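Local coordinates for p-47 protein (Clostridium botulinum, PDB 6EKT) that may form part of the progenitor toxin complex thought to protect botulinum neurotoxin A2 on its way through the host gut, and has a TULIP-like, lipid-binding-protein fold, at residues W71-G76 with L82-P87; F129-E134 with Q168-I173; E187-K192 with N408-W413. All coordinates share one frame; numbering follows the deposited sequence.

Contact 1: residues W71-G76 with L82-P87; sequences WEIING and LRIKTP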
loop_
_atom_site.group_PDB
_atom_site.type_symbol
_atom_site.label_atom_id
_atom_site.label_comp_id
_atom_site.label_asym_id
_atom_site.label_seq_id
_atom_site.Cartn_x
_atom_site.Cartn_y
_atom_site.Cartn_z
ATOM N N TRP A 71 11.225 23.525 -12.003
ATOM C CA TRP A 71 10.331 23.502 -10.830
ATOM C C TRP A 71 10.807 22.326 -9.992
ATOM O O TRP A 71 11.090 21.255 -10.540
ATOM C CB TRP A 71 8.861 23.291 -11.202
ATOM C CG TRP A 71 8.125 24.458 -11.799
ATOM C CD1 TRP A 71 8.659 25.604 -12.352
ATOM C CD2 TRP A 71 6.710 24.565 -11.962
ATOM N NE1 TRP A 71 7.655 26.426 -12.812
ATOM C CE2 TRP A 71 6.451 25.810 -12.600
ATOM C CE3 TRP A 71 5.626 23.734 -11.621
ATOM C CZ2 TRP A 71 5.154 26.247 -12.896
ATOM C CZ3 TRP A 71 4.337 24.160 -11.929
ATOM C CH2 TRP A 71 4.111 25.415 -12.555
ATOM N N GLU A 72 10.920 22.514 -8.679
ATOM C CA GLU A 72 11.455 21.481 -7.786
ATOM C C GLU A 72 10.651 21.423 -6.499
ATOM O O GLU A 72 10.481 22.446 -5.827
ATOM C CB GLU A 72 12.930 21.751 -7.462
ATOM C CG GLU A 72 13.545 20.783 -6.449
ATOM C CD GLU A 72 14.873 21.253 -5.851
ATOM O OE1 GLU A 72 15.305 22.394 -6.120
ATOM O OE2 GLU A 72 15.500 20.472 -5.100
ATOM N N ILE A 73 10.167 20.228 -6.172
ATOM C CA ILE A 73 9.444 19.961 -4.929
ATOM C C ILE A 73 10.435 19.999 -3.778
ATOM O O ILE A 73 11.541 19.489 -3.899
ATOM C CB ILE A 73 8.743 18.571 -4.949
ATOM C CG1 ILE A 73 7.806 18.458 -6.158
ATOM C CG2 ILE A 73 7.992 18.290 -3.631
ATOM C CD1 ILE A 73 7.490 17.026 -6.544
ATOM N N ILE A 74 10.026 20.629 -2.677
ATOM C CA ILE A 74 10.807 20.677 -1.441
ATOM C C ILE A 74 9.895 20.299 -0.271
ATOM O O ILE A 74 8.672 20.235 -0.433
ATOM C CB ILE A 74 11.491 22.072 -1.229
ATOM C CG1 ILE A 74 10.460 23.215 -1.098
ATOM C CG2 ILE A 74 12.503 22.346 -2.347
ATOM C CD1 ILE A 74 11.053 24.583 -0.778
ATOM N N ASN A 75 10.475 20.069 0.905
ATOM C CA ASN A 75 9.675 19.690 2.073
ATOM C C ASN A 75 8.898 20.865 2.650
ATOM O O ASN A 75 9.113 22.010 2.253
ATOM C CB ASN A 75 10.541 19.003 3.144
ATOM C CG ASN A 75 10.917 17.579 2.757
ATOM O OD1 ASN A 75 10.174 16.890 2.053
ATOM N ND2 ASN A 75 12.077 17.132 3.215
ATOM N N GLY A 76 7.977 20.566 3.562
ATOM C CA GLY A 76 7.282 21.599 4.316
ATOM C C GLY A 76 5.860 21.764 3.843
ATOM O O GLY A 76 5.046 22.411 4.507
ATOM N N LEU A 82 1.829 20.608 -2.560
ATOM C CA LEU A 82 3.271 20.465 -2.691
ATOM C C LEU A 82 3.926 21.826 -2.564
ATOM O O LEU A 82 3.465 22.789 -3.187
ATOM C CB LEU A 82 3.655 19.886 -4.059
ATOM C CG LEU A 82 3.415 18.429 -4.393
ATOM C CD1 LEU A 82 3.954 18.175 -5.790
ATOM C CD2 LEU A 82 4.078 17.486 -3.395
ATOM N N ARG A 83 4.992 21.903 -1.771
ATOM C CA ARG A 83 5.846 23.098 -1.756
ATOM C C ARG A 83 6.898 22.996 -2.865
ATOM O O ARG A 83 7.544 21.957 -3.005
ATOM C CB ARG A 83 6.505 23.295 -0.395
ATOM C CG ARG A 83 7.059 24.709 -0.241
ATOM C CD ARG A 83 7.592 24.961 1.145
ATOM N NE ARG A 83 6.545 25.092 2.170
ATOM C CZ ARG A 83 6.800 25.310 3.461
ATOM N NH1 ARG A 83 8.052 25.421 3.893
ATOM N NH2 ARG A 83 5.807 25.408 4.330
ATOM N N ILE A 84 7.047 24.055 -3.666
ATOM C CA ILE A 84 7.913 24.014 -4.849
ATOM C C ILE A 84 8.715 25.301 -5.032
ATOM O O ILE A 84 8.238 26.395 -4.678
ATOM C CB ILE A 84 7.149 23.673 -6.154
ATOM C CG1 ILE A 84 6.086 24.739 -6.489
ATOM C CG2 ILE A 84 6.576 22.245 -6.089
ATOM C CD1 ILE A 84 5.606 24.703 -7.931
ATOM N N LYS A 85 9.937 25.154 -5.541
ATOM C CA LYS A 85 10.743 26.297 -5.964
ATOM C C LYS A 85 10.562 26.444 -7.470
ATOM O O LYS A 85 10.616 25.443 -8.193
ATOM C CB LYS A 85 12.226 26.071 -5.671
ATOM C CG LYS A 85 12.633 26.028 -4.205
ATOM C CD LYS A 85 14.139 25.825 -4.144
ATOM C CE LYS A 85 14.627 25.362 -2.780
ATOM N NZ LYS A 85 16.092 25.073 -2.856
ATOM N N THR A 86 10.368 27.678 -7.945
ATOM C CA THR A 86 10.188 27.916 -9.382
ATOM C C THR A 86 11.199 28.957 -9.905
ATOM O O THR A 86 10.792 30.024 -10.376
ATOM C CB THR A 86 8.737 28.330 -9.739
ATOM O OG1 THR A 86 8.429 29.583 -9.113
ATOM C CG2 THR A 86 7.709 27.276 -9.289
ATOM N N PRO A 87 12.519 28.649 -9.822
ATOM C CA PRO A 87 13.548 29.609 -10.225
ATOM C C PRO A 87 13.317 30.126 -11.656
ATOM O O PRO A 87 13.067 29.338 -12.580
ATOM C CB PRO A 87 14.858 28.808 -10.118
ATOM C CG PRO A 87 14.436 27.367 -10.132
ATOM C CD PRO A 87 13.126 27.366 -9.399
HETATM O O HOH W 1 6.158 19.733 -0.055
HETATM O O HOH W 2 10.900 24.057 2.860
#
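Glu72 and Lys85 exchange a pair of backbone hydrogen bonds, Glu72 N to Lys85 O at 3.0 Å and Lys85 N to Glu72 O at 2.8 Å, and Ile74 N donates to Arg83 O. No direct return bond follows: water 1 donates a hydrogen bond to Ile74 O (2.6 Å) and accepts one from Arg83 N. Among apolar groups, Thr86 CG2 stands over one face of Trp71 in a CH-pi contact, 3.6 Å from the centroid of the five-membered ring and 9° off its normal, while Ile84 CD1 reaches Trp71 CE3 at 3.8 Å. Strands 72-74 and 81-88 make a beta hairpin at the edge of an antiparallel sheet in this TULIP-family protein; the N-to-C directions of 72-74 and 82-85 are 128° apart. The non-hydrogen-bonded pair Ile73 and Ile84 faces the interior, where Ile73 also meets Val38 of helix 35-49. The other face carries Ile74, whose CG2 lies 3.7 Å from Lys85 CE as the two side chains cross nearly at right angles. Of the polar ends, Lys85 NZ stays 4.3 Å from Glu72 OE1, too far for a salt bridge. Arg83 bends at chi3 (-72°), bringing one face of its guanidinium against the Gly76 backbone; its NE is salt-bridged to Glu110.

Contact 2: residues F129-E134 with Q168-I173; sequences FNFGSE and QNEKQI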
loop_
_atom_site.group_PDB
_atom_site.type_symbol
_atom_site.label_atom_id
_atom_site.label_comp_id
_atom_site.label_asym_id
_atom_site.label_seq_id
_atom_site.Cartn_x
_atom_site.Cartn_y
_atom_site.Cartn_z
ATOM N N PHE A 129 -1.199 19.056 -10.541
ATOM C CA PHE A 129 -1.349 20.409 -9.987
ATOM C C PHE A 129 -2.749 20.968 -10.225
ATOM O O PHE A 129 -3.312 20.821 -11.317
ATOM C CB PHE A 129 -0.360 21.373 -10.638
ATOM C CG PHE A 129 1.049 21.268 -10.122
ATOM C CD1 PHE A 129 1.343 21.480 -8.773
ATOM C CD2 PHE A 129 2.091 20.997 -10.995
ATOM C CE1 PHE A 129 2.650 21.400 -8.305
ATOM C CE2 PHE A 129 3.403 20.930 -10.537
ATOM C CZ PHE A 129 3.678 21.145 -9.192
ATOM N N ASN A 130 -3.291 21.623 -9.205
ATOM C CA ASN A 130 -4.520 22.384 -9.339
ATOM C C ASN A 130 -4.245 23.833 -8.939
ATOM O O ASN A 130 -4.022 24.133 -7.762
ATOM C CB ASN A 130 -5.630 21.782 -8.472
ATOM C CG ASN A 130 -6.977 22.422 -8.715
ATOM O OD1 ASN A 130 -7.116 23.355 -9.516
ATOM N ND2 ASN A 130 -7.977 21.946 -8.002
ATOM N N PHE A 131 -4.253 24.707 -9.941
ATOM C CA PHE A 131 -3.930 26.119 -9.764
ATOM C C PHE A 131 -5.115 26.896 -9.182
ATOM O O PHE A 131 -4.946 28.037 -8.729
ATOM C CB PHE A 131 -3.515 26.743 -11.107
ATOM C CG PHE A 131 -2.112 26.402 -11.570
ATOM C CD1 PHE A 131 -1.364 25.363 -11.003
ATOM C CD2 PHE A 131 -1.553 27.104 -12.640
ATOM C CE1 PHE A 131 -0.094 25.044 -11.483
ATOM C CE2 PHE A 131 -0.282 26.794 -13.122
ATOM C CZ PHE A 131 0.451 25.764 -12.540
ATOM N N GLY A 132 -6.310 26.297 -9.231
ATOM C CA GLY A 132 -7.529 26.906 -8.686
ATOM C C GLY A 132 -7.923 28.170 -9.417
ATOM O O GLY A 132 -7.879 28.223 -10.657
ATOM N N SER A 133 -8.300 29.190 -8.650
ATOM C CA SER A 133 -8.726 30.469 -9.217
ATOM C C SER A 133 -8.370 31.582 -8.238
ATOM O O SER A 133 -7.855 31.309 -7.156
ATOM C CB SER A 133 -10.230 30.457 -9.531
ATOM O OG SER A 133 -11.010 30.471 -8.348
ATOM N N GLU A 134 -8.632 32.836 -8.611
ATOM C CA GLU A 134 -8.354 33.966 -7.717
ATOM C C GLU A 134 -9.188 33.926 -6.437
ATOM O O GLU A 134 -8.801 34.518 -5.437
ATOM C CB GLU A 134 -8.532 35.297 -8.449
ATOM C CG GLU A 134 -7.373 35.614 -9.391
ATOM C CD GLU A 134 -7.831 35.997 -10.793
ATOM O OE1 GLU A 134 -8.599 36.983 -10.912
ATOM O OE2 GLU A 134 -7.414 35.325 -11.778
ATOM N N GLN A 168 -3.579 32.251 -15.464
ATOM C CA GLN A 168 -3.819 32.406 -16.897
ATOM C C GLN A 168 -3.119 31.337 -17.760
ATOM O O GLN A 168 -3.600 31.019 -18.844
ATOM C CB GLN A 168 -3.499 33.828 -17.376
ATOM C CG GLN A 168 -4.172 34.176 -18.698
ATOM C CD GLN A 168 -3.514 35.345 -19.368
ATOM O OE1 GLN A 168 -2.425 35.219 -19.923
ATOM N NE2 GLN A 168 -4.165 36.499 -19.317
ATOM N N ASN A 169 -2.021 30.768 -17.265
ATOM C CA ASN A 169 -1.231 29.779 -18.010
ATOM C C ASN A 169 -1.403 28.343 -17.495
ATOM O O ASN A 169 -0.574 27.467 -17.773
ATOM C CB ASN A 169 0.243 30.152 -17.966
ATOM C CG ASN A 169 0.575 31.325 -18.850
ATOM O OD1 ASN A 169 0.819 31.165 -20.046
ATOM N ND2 ASN A 169 0.600 32.517 -18.265
ATOM N N GLU A 170 -2.491 28.118 -16.767
ATOM C CA GLU A 170 -2.801 26.834 -16.149
ATOM C C GLU A 170 -2.776 25.647 -17.158
ATOM O O GLU A 170 -2.210 24.606 -16.856
ATOM C CB GLU A 170 -4.114 26.968 -15.356
ATOM C CG GLU A 170 -4.932 25.712 -15.129
ATOM C CD GLU A 170 -6.065 25.567 -16.126
ATOM O OE1 GLU A 170 -6.788 26.563 -16.360
ATOM O OE2 GLU A 170 -6.240 24.452 -16.661
ATOM N N LYS A 171 -3.313 25.848 -18.363
ATOM C CA LYS A 171 -3.334 24.799 -19.401
ATOM C C LYS A 171 -1.959 24.297 -19.842
ATOM O O LYS A 171 -1.841 23.205 -20.384
ATOM C CB LYS A 171 -4.152 25.246 -20.625
ATOM C CG LYS A 171 -5.626 25.516 -20.331
ATOM C CD LYS A 171 -6.450 24.235 -20.193
ATOM C CE LYS A 171 -7.848 24.520 -19.650
ATOM N NZ LYS A 171 -8.661 25.407 -20.535
ATOM N N GLN A 172 -0.921 25.081 -19.579
ATOM C CA GLN A 172 0.448 24.727 -19.969
ATOM C C GLN A 172 1.098 23.644 -19.122
ATOM O O GLN A 172 2.031 22.984 -19.576
ATOM C CB GLN A 172 1.341 25.950 -19.906
ATOM C CG GLN A 172 1.252 26.864 -21.108
ATOM C CD GLN A 172 2.570 27.545 -21.342
ATOM O OE1 GLN A 172 3.548 26.905 -21.726
ATOM N NE2 GLN A 172 2.615 28.840 -21.094
ATOM N N ILE A 173 0.639 23.513 -17.882
ATOM C CA ILE A 173 1.165 22.542 -16.948
ATOM C C ILE A 173 0.162 21.392 -16.877
ATOM O O ILE A 173 -0.966 21.577 -16.400
ATOM C CB ILE A 173 1.403 23.169 -15.541
ATOM C CG1 ILE A 173 2.295 24.424 -15.617
ATOM C CG2 ILE A 173 1.905 22.121 -14.539
ATOM C CD1 ILE A 173 3.727 24.218 -16.093
HETATM O O HOH W 3 -1.961 20.477 -13.837
#
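Phe131, Ile173 and Glu170 carry this contact, in which the loop following helix 152-168 packs against strand 124-141 in this TULIP-like fold. Phe131 gives the most surface. Its CG is anti to the carbonyl carbon (chi1 -77°), and the ring reaches across to the 3-10 turn at 170-172, where CD2 meets both CA and CB of Glu170, each at 3.7 Å. The carboxylate of Glu170 leads away from the ring, its plane turned 87° from that of the phenyl group. Ile173, just beyond the turn, spreads its two branches between the aromatic residues. CG1 approaches Phe131 CZ at 3.8 Å, the two side chains crossing at about a right angle, and CG2 touches Phe129 CD2 at 3.7 Å. Further apolar neighbours join in: Phe129 meets Phe177 edge-to-face, and Ile173 also rests on Phe53 of strand 52-57. No direct hydrogen bond joins the two segments. Within 129-134, an Asx turn spans Phe131: Gly132 N donates to Asn130 OD1 from above the carbonyl plane. The polar link across the contact is water 3, which donates to Phe129 O (2.9 Å) and to Ile173 O (3.0 Å).

Contact 3: residues E187-K192 with N408-W413; sequences EWMNPK and NNTIKW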
loop_
_atom_site.group_PDB
_atom_site.type_symbol
_atom_site.label_atom_id
_atom_site.label_comp_id
_atom_site.label_asym_id
_atom_site.label_seq_id
_atom_site.Cartn_x
_atom_site.Cartn_y
_atom_site.Cartn_z
ATOM N N GLU A 187 -8.789 -6.923 -9.224
ATOM C CA GLU A 187 -10.045 -6.285 -8.824
ATOM C C GLU A 187 -10.106 -5.853 -7.349
ATOM O O GLU A 187 -10.672 -4.797 -7.031
ATOM C CB GLU A 187 -11.213 -7.226 -9.147
ATOM C CG GLU A 187 -12.599 -6.620 -9.027
ATOM C CD GLU A 187 -13.652 -7.490 -9.681
ATOM O OE1 GLU A 187 -14.390 -8.174 -8.947
ATOM O OE2 GLU A 187 -13.728 -7.525 -10.931
ATOM N N TRP A 188 -9.529 -6.656 -6.463
ATOM C CA TRP A 188 -9.586 -6.367 -5.020
ATOM C C TRP A 188 -8.878 -5.076 -4.607
ATOM O O TRP A 188 -9.155 -4.535 -3.534
ATOM C CB TRP A 188 -9.124 -7.565 -4.174
ATOM C CG TRP A 188 -7.672 -7.913 -4.281
ATOM C CD1 TRP A 188 -7.127 -8.882 -5.076
ATOM C CD2 TRP A 188 -6.578 -7.320 -3.560
ATOM N NE1 TRP A 188 -5.764 -8.916 -4.909
ATOM C CE2 TRP A 188 -5.401 -7.984 -3.972
ATOM C CE3 TRP A 188 -6.479 -6.296 -2.600
ATOM C CZ2 TRP A 188 -4.128 -7.643 -3.480
ATOM C CZ3 TRP A 188 -5.212 -5.961 -2.096
ATOM C CH2 TRP A 188 -4.056 -6.638 -2.534
ATOM N N MET A 189 -7.970 -4.604 -5.466
ATOM C CA MET A 189 -7.278 -3.319 -5.282
ATOM C C MET A 189 -8.068 -2.075 -5.698
ATOM O O MET A 189 -7.700 -0.945 -5.281
ATOM C CB MET A 189 -5.940 -3.339 -6.024
ATOM C CG MET A 189 -4.902 -4.264 -5.418
ATOM S SD MET A 189 -3.274 -4.148 -6.190
ATOM C CE MET A 189 -2.661 -2.596 -5.515
ATOM N N ASN A 190 -9.124 -2.249 -6.517
ATOM C CA ASN A 190 -9.822 -1.102 -7.142
ATOM C C ASN A 190 -10.273 -0.055 -6.125
ATOM O O ASN A 190 -11.041 -0.358 -5.203
ATOM C CB ASN A 190 -11.016 -1.531 -7.996
ATOM C CG ASN A 190 -10.616 -2.280 -9.262
ATOM O OD1 ASN A 190 -9.447 -2.301 -9.683
ATOM N ND2 ASN A 190 -11.608 -2.918 -9.873
ATOM N N PRO A 191 -9.771 1.182 -6.271
ATOM C CA PRO A 191 -10.027 2.198 -5.251
ATOM C C PRO A 191 -11.358 2.907 -5.500
ATOM O O PRO A 191 -11.728 3.183 -6.651
ATOM C CB PRO A 191 -8.856 3.155 -5.421
ATOM C CG PRO A 191 -8.540 3.070 -6.887
ATOM C CD PRO A 191 -8.809 1.641 -7.284
ATOM N N LYS A 192 -12.070 3.197 -4.421
ATOM C CA LYS A 192 -13.361 3.856 -4.532
ATOM C C LYS A 192 -13.199 5.313 -4.118
ATOM O O LYS A 192 -13.815 6.190 -4.695
ATOM C CB LYS A 192 -14.396 3.141 -3.666
ATOM C CG LYS A 192 -14.830 1.764 -4.188
ATOM C CD LYS A 192 -15.724 1.877 -5.420
ATOM C CE LYS A 192 -16.170 0.513 -5.940
ATOM N NZ LYS A 192 -15.070 -0.245 -6.629
ATOM N N ASN A 408 2.246 -2.232 -9.766
ATOM C CA ASN A 408 1.891 -1.614 -11.054
ATOM C C ASN A 408 0.398 -1.551 -11.375
ATOM O O ASN A 408 0.016 -0.918 -12.347
ATOM C CB ASN A 408 2.608 -2.322 -12.211
ATOM C CG ASN A 408 4.084 -2.023 -12.239
ATOM O OD1 ASN A 408 4.524 -0.926 -11.883
ATOM N ND2 ASN A 408 4.861 -3.001 -12.639
ATOM N N ASN A 409 -0.435 -2.178 -10.548
ATOM C CA ASN A 409 -1.866 -2.343 -10.852
ATOM C C ASN A 409 -2.739 -1.073 -10.813
ATOM O O ASN A 409 -3.590 -0.863 -11.689
ATOM C CB ASN A 409 -2.474 -3.382 -9.908
ATOM C CG ASN A 409 -3.866 -3.777 -10.321
ATOM O OD1 ASN A 409 -4.059 -4.489 -11.321
ATOM N ND2 ASN A 409 -4.853 -3.283 -9.590
ATOM N N THR A 410 -2.558 -0.267 -9.767
ATOM C CA THR A 410 -3.503 0.784 -9.416
ATOM C C THR A 410 -2.885 2.173 -9.562
ATOM O O THR A 410 -3.438 3.010 -10.259
ATOM C CB THR A 410 -4.092 0.547 -8.001
ATOM O OG1 THR A 410 -4.775 -0.711 -7.998
ATOM C CG2 THR A 410 -5.086 1.662 -7.596
ATOM N N ILE A 411 -1.741 2.398 -8.926
ATOM C CA ILE A 411 -1.063 3.689 -8.991
ATOM C C ILE A 411 0.220 3.511 -9.761
ATOM O O ILE A 411 1.074 2.719 -9.374
ATOM C CB ILE A 411 -0.773 4.275 -7.578
ATOM C CG1 ILE A 411 -2.086 4.498 -6.801
ATOM C CG2 ILE A 411 0.105 5.548 -7.629
ATOM C CD1 ILE A 411 -3.120 5.401 -7.460
ATOM N N LYS A 412 0.330 4.247 -10.857
ATOM C CA LYS A 412 1.588 4.364 -11.564
ATOM C C LYS A 412 2.101 5.787 -11.403
ATOM O O LYS A 412 1.524 6.732 -11.946
ATOM C CB LYS A 412 1.410 4.002 -13.038
ATOM C CG LYS A 412 1.041 2.533 -13.253
ATOM C CD LYS A 412 1.244 2.076 -14.696
ATOM C CE LYS A 412 0.215 2.644 -15.671
ATOM N NZ LYS A 412 -1.168 2.265 -15.266
ATOM N N TRP A 413 3.179 5.923 -10.640
ATOM C CA TRP A 413 3.798 7.223 -10.391
ATOM C C TRP A 413 4.459 7.735 -11.663
ATOM O O TRP A 413 5.272 7.031 -12.263
ATOM C CB TRP A 413 4.785 7.111 -9.246
ATOM C CG TRP A 413 4.101 6.819 -7.919
ATOM C CD1 TRP A 413 3.979 5.603 -7.300
ATOM C CD2 TRP A 413 3.431 7.763 -7.087
ATOM N NE1 TRP A 413 3.290 5.738 -6.113
ATOM C CE2 TRP A 413 2.957 7.057 -5.946
ATOM C CE3 TRP A 413 3.223 9.150 -7.166
ATOM C CZ2 TRP A 413 2.254 7.683 -4.907
ATOM C CZ3 TRP A 413 2.523 9.787 -6.123
ATOM C CH2 TRP A 413 2.047 9.050 -5.009
HETATM O O HOH W 4 -6.960 -0.433 -9.563
#
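The nearest CA atoms across 187-192 and 408-413, those of Met189 and Thr410, are 6.9 Å apart, and no hydrogen bond runs directly between the two segments. Here the connection from strand 178-181 to strand 193-199, which includes a 3-10 turn at 187-189, covers the junction of helix 403-409 with edge strand 411-413 in this TULIP-family protein. Met189 lies obliquely over the junction: its CB is 3.5 Å from Thr410 OG1 and 3.7 Å from Asn409 ND2, and its SD sits 3.8 Å from that same ND2. These are van der Waals contacts, and Tyr31 of strand 29-34 touches both Met189 and Thr410. The buried amide of Asn409 is held at both ends. ND2 donates to Thr410 OG1 (3.0 Å) and is also bonded to Ser184 OG, while OD1 accepts from Ile186 N, which should fix the rotation of the group and present it to Met189. The methyl and hydroxyl of Thr410 do different work. With chi1 at -60°, CG2 is anti to the backbone N and meets the Pro191 ring, 3.7 Å from its CD. The hydroxyl accepts a hydrogen bond from Asn409 ND2 and donates one to water 4 (2.7 Å), which in turn donates to Asn190 OD1 at 3.1 Å.

In the fold
Following the chain from the N terminus, contact 1 closes a short hairpin between strands 72-74 and 81-88. Contact 2 then closes a loop of 33 intervening residues that holds helix 152-168, and contact 3 spans 215 residues, including the whole eight-stranded sheet from 269-273 onward and helix 374-394. The three loops follow in series, neither nesting nor crossing. All reach one six-stranded sheet, contact 1 at its edge strand 72-74 and contact 3 at the other, 411-413. Contacts 1 and 2 share a core, with Trp71 packed against Phe129, Phe131 and Ile173. Contact 3 stands apart, its centre about 27 Å from each of theirs.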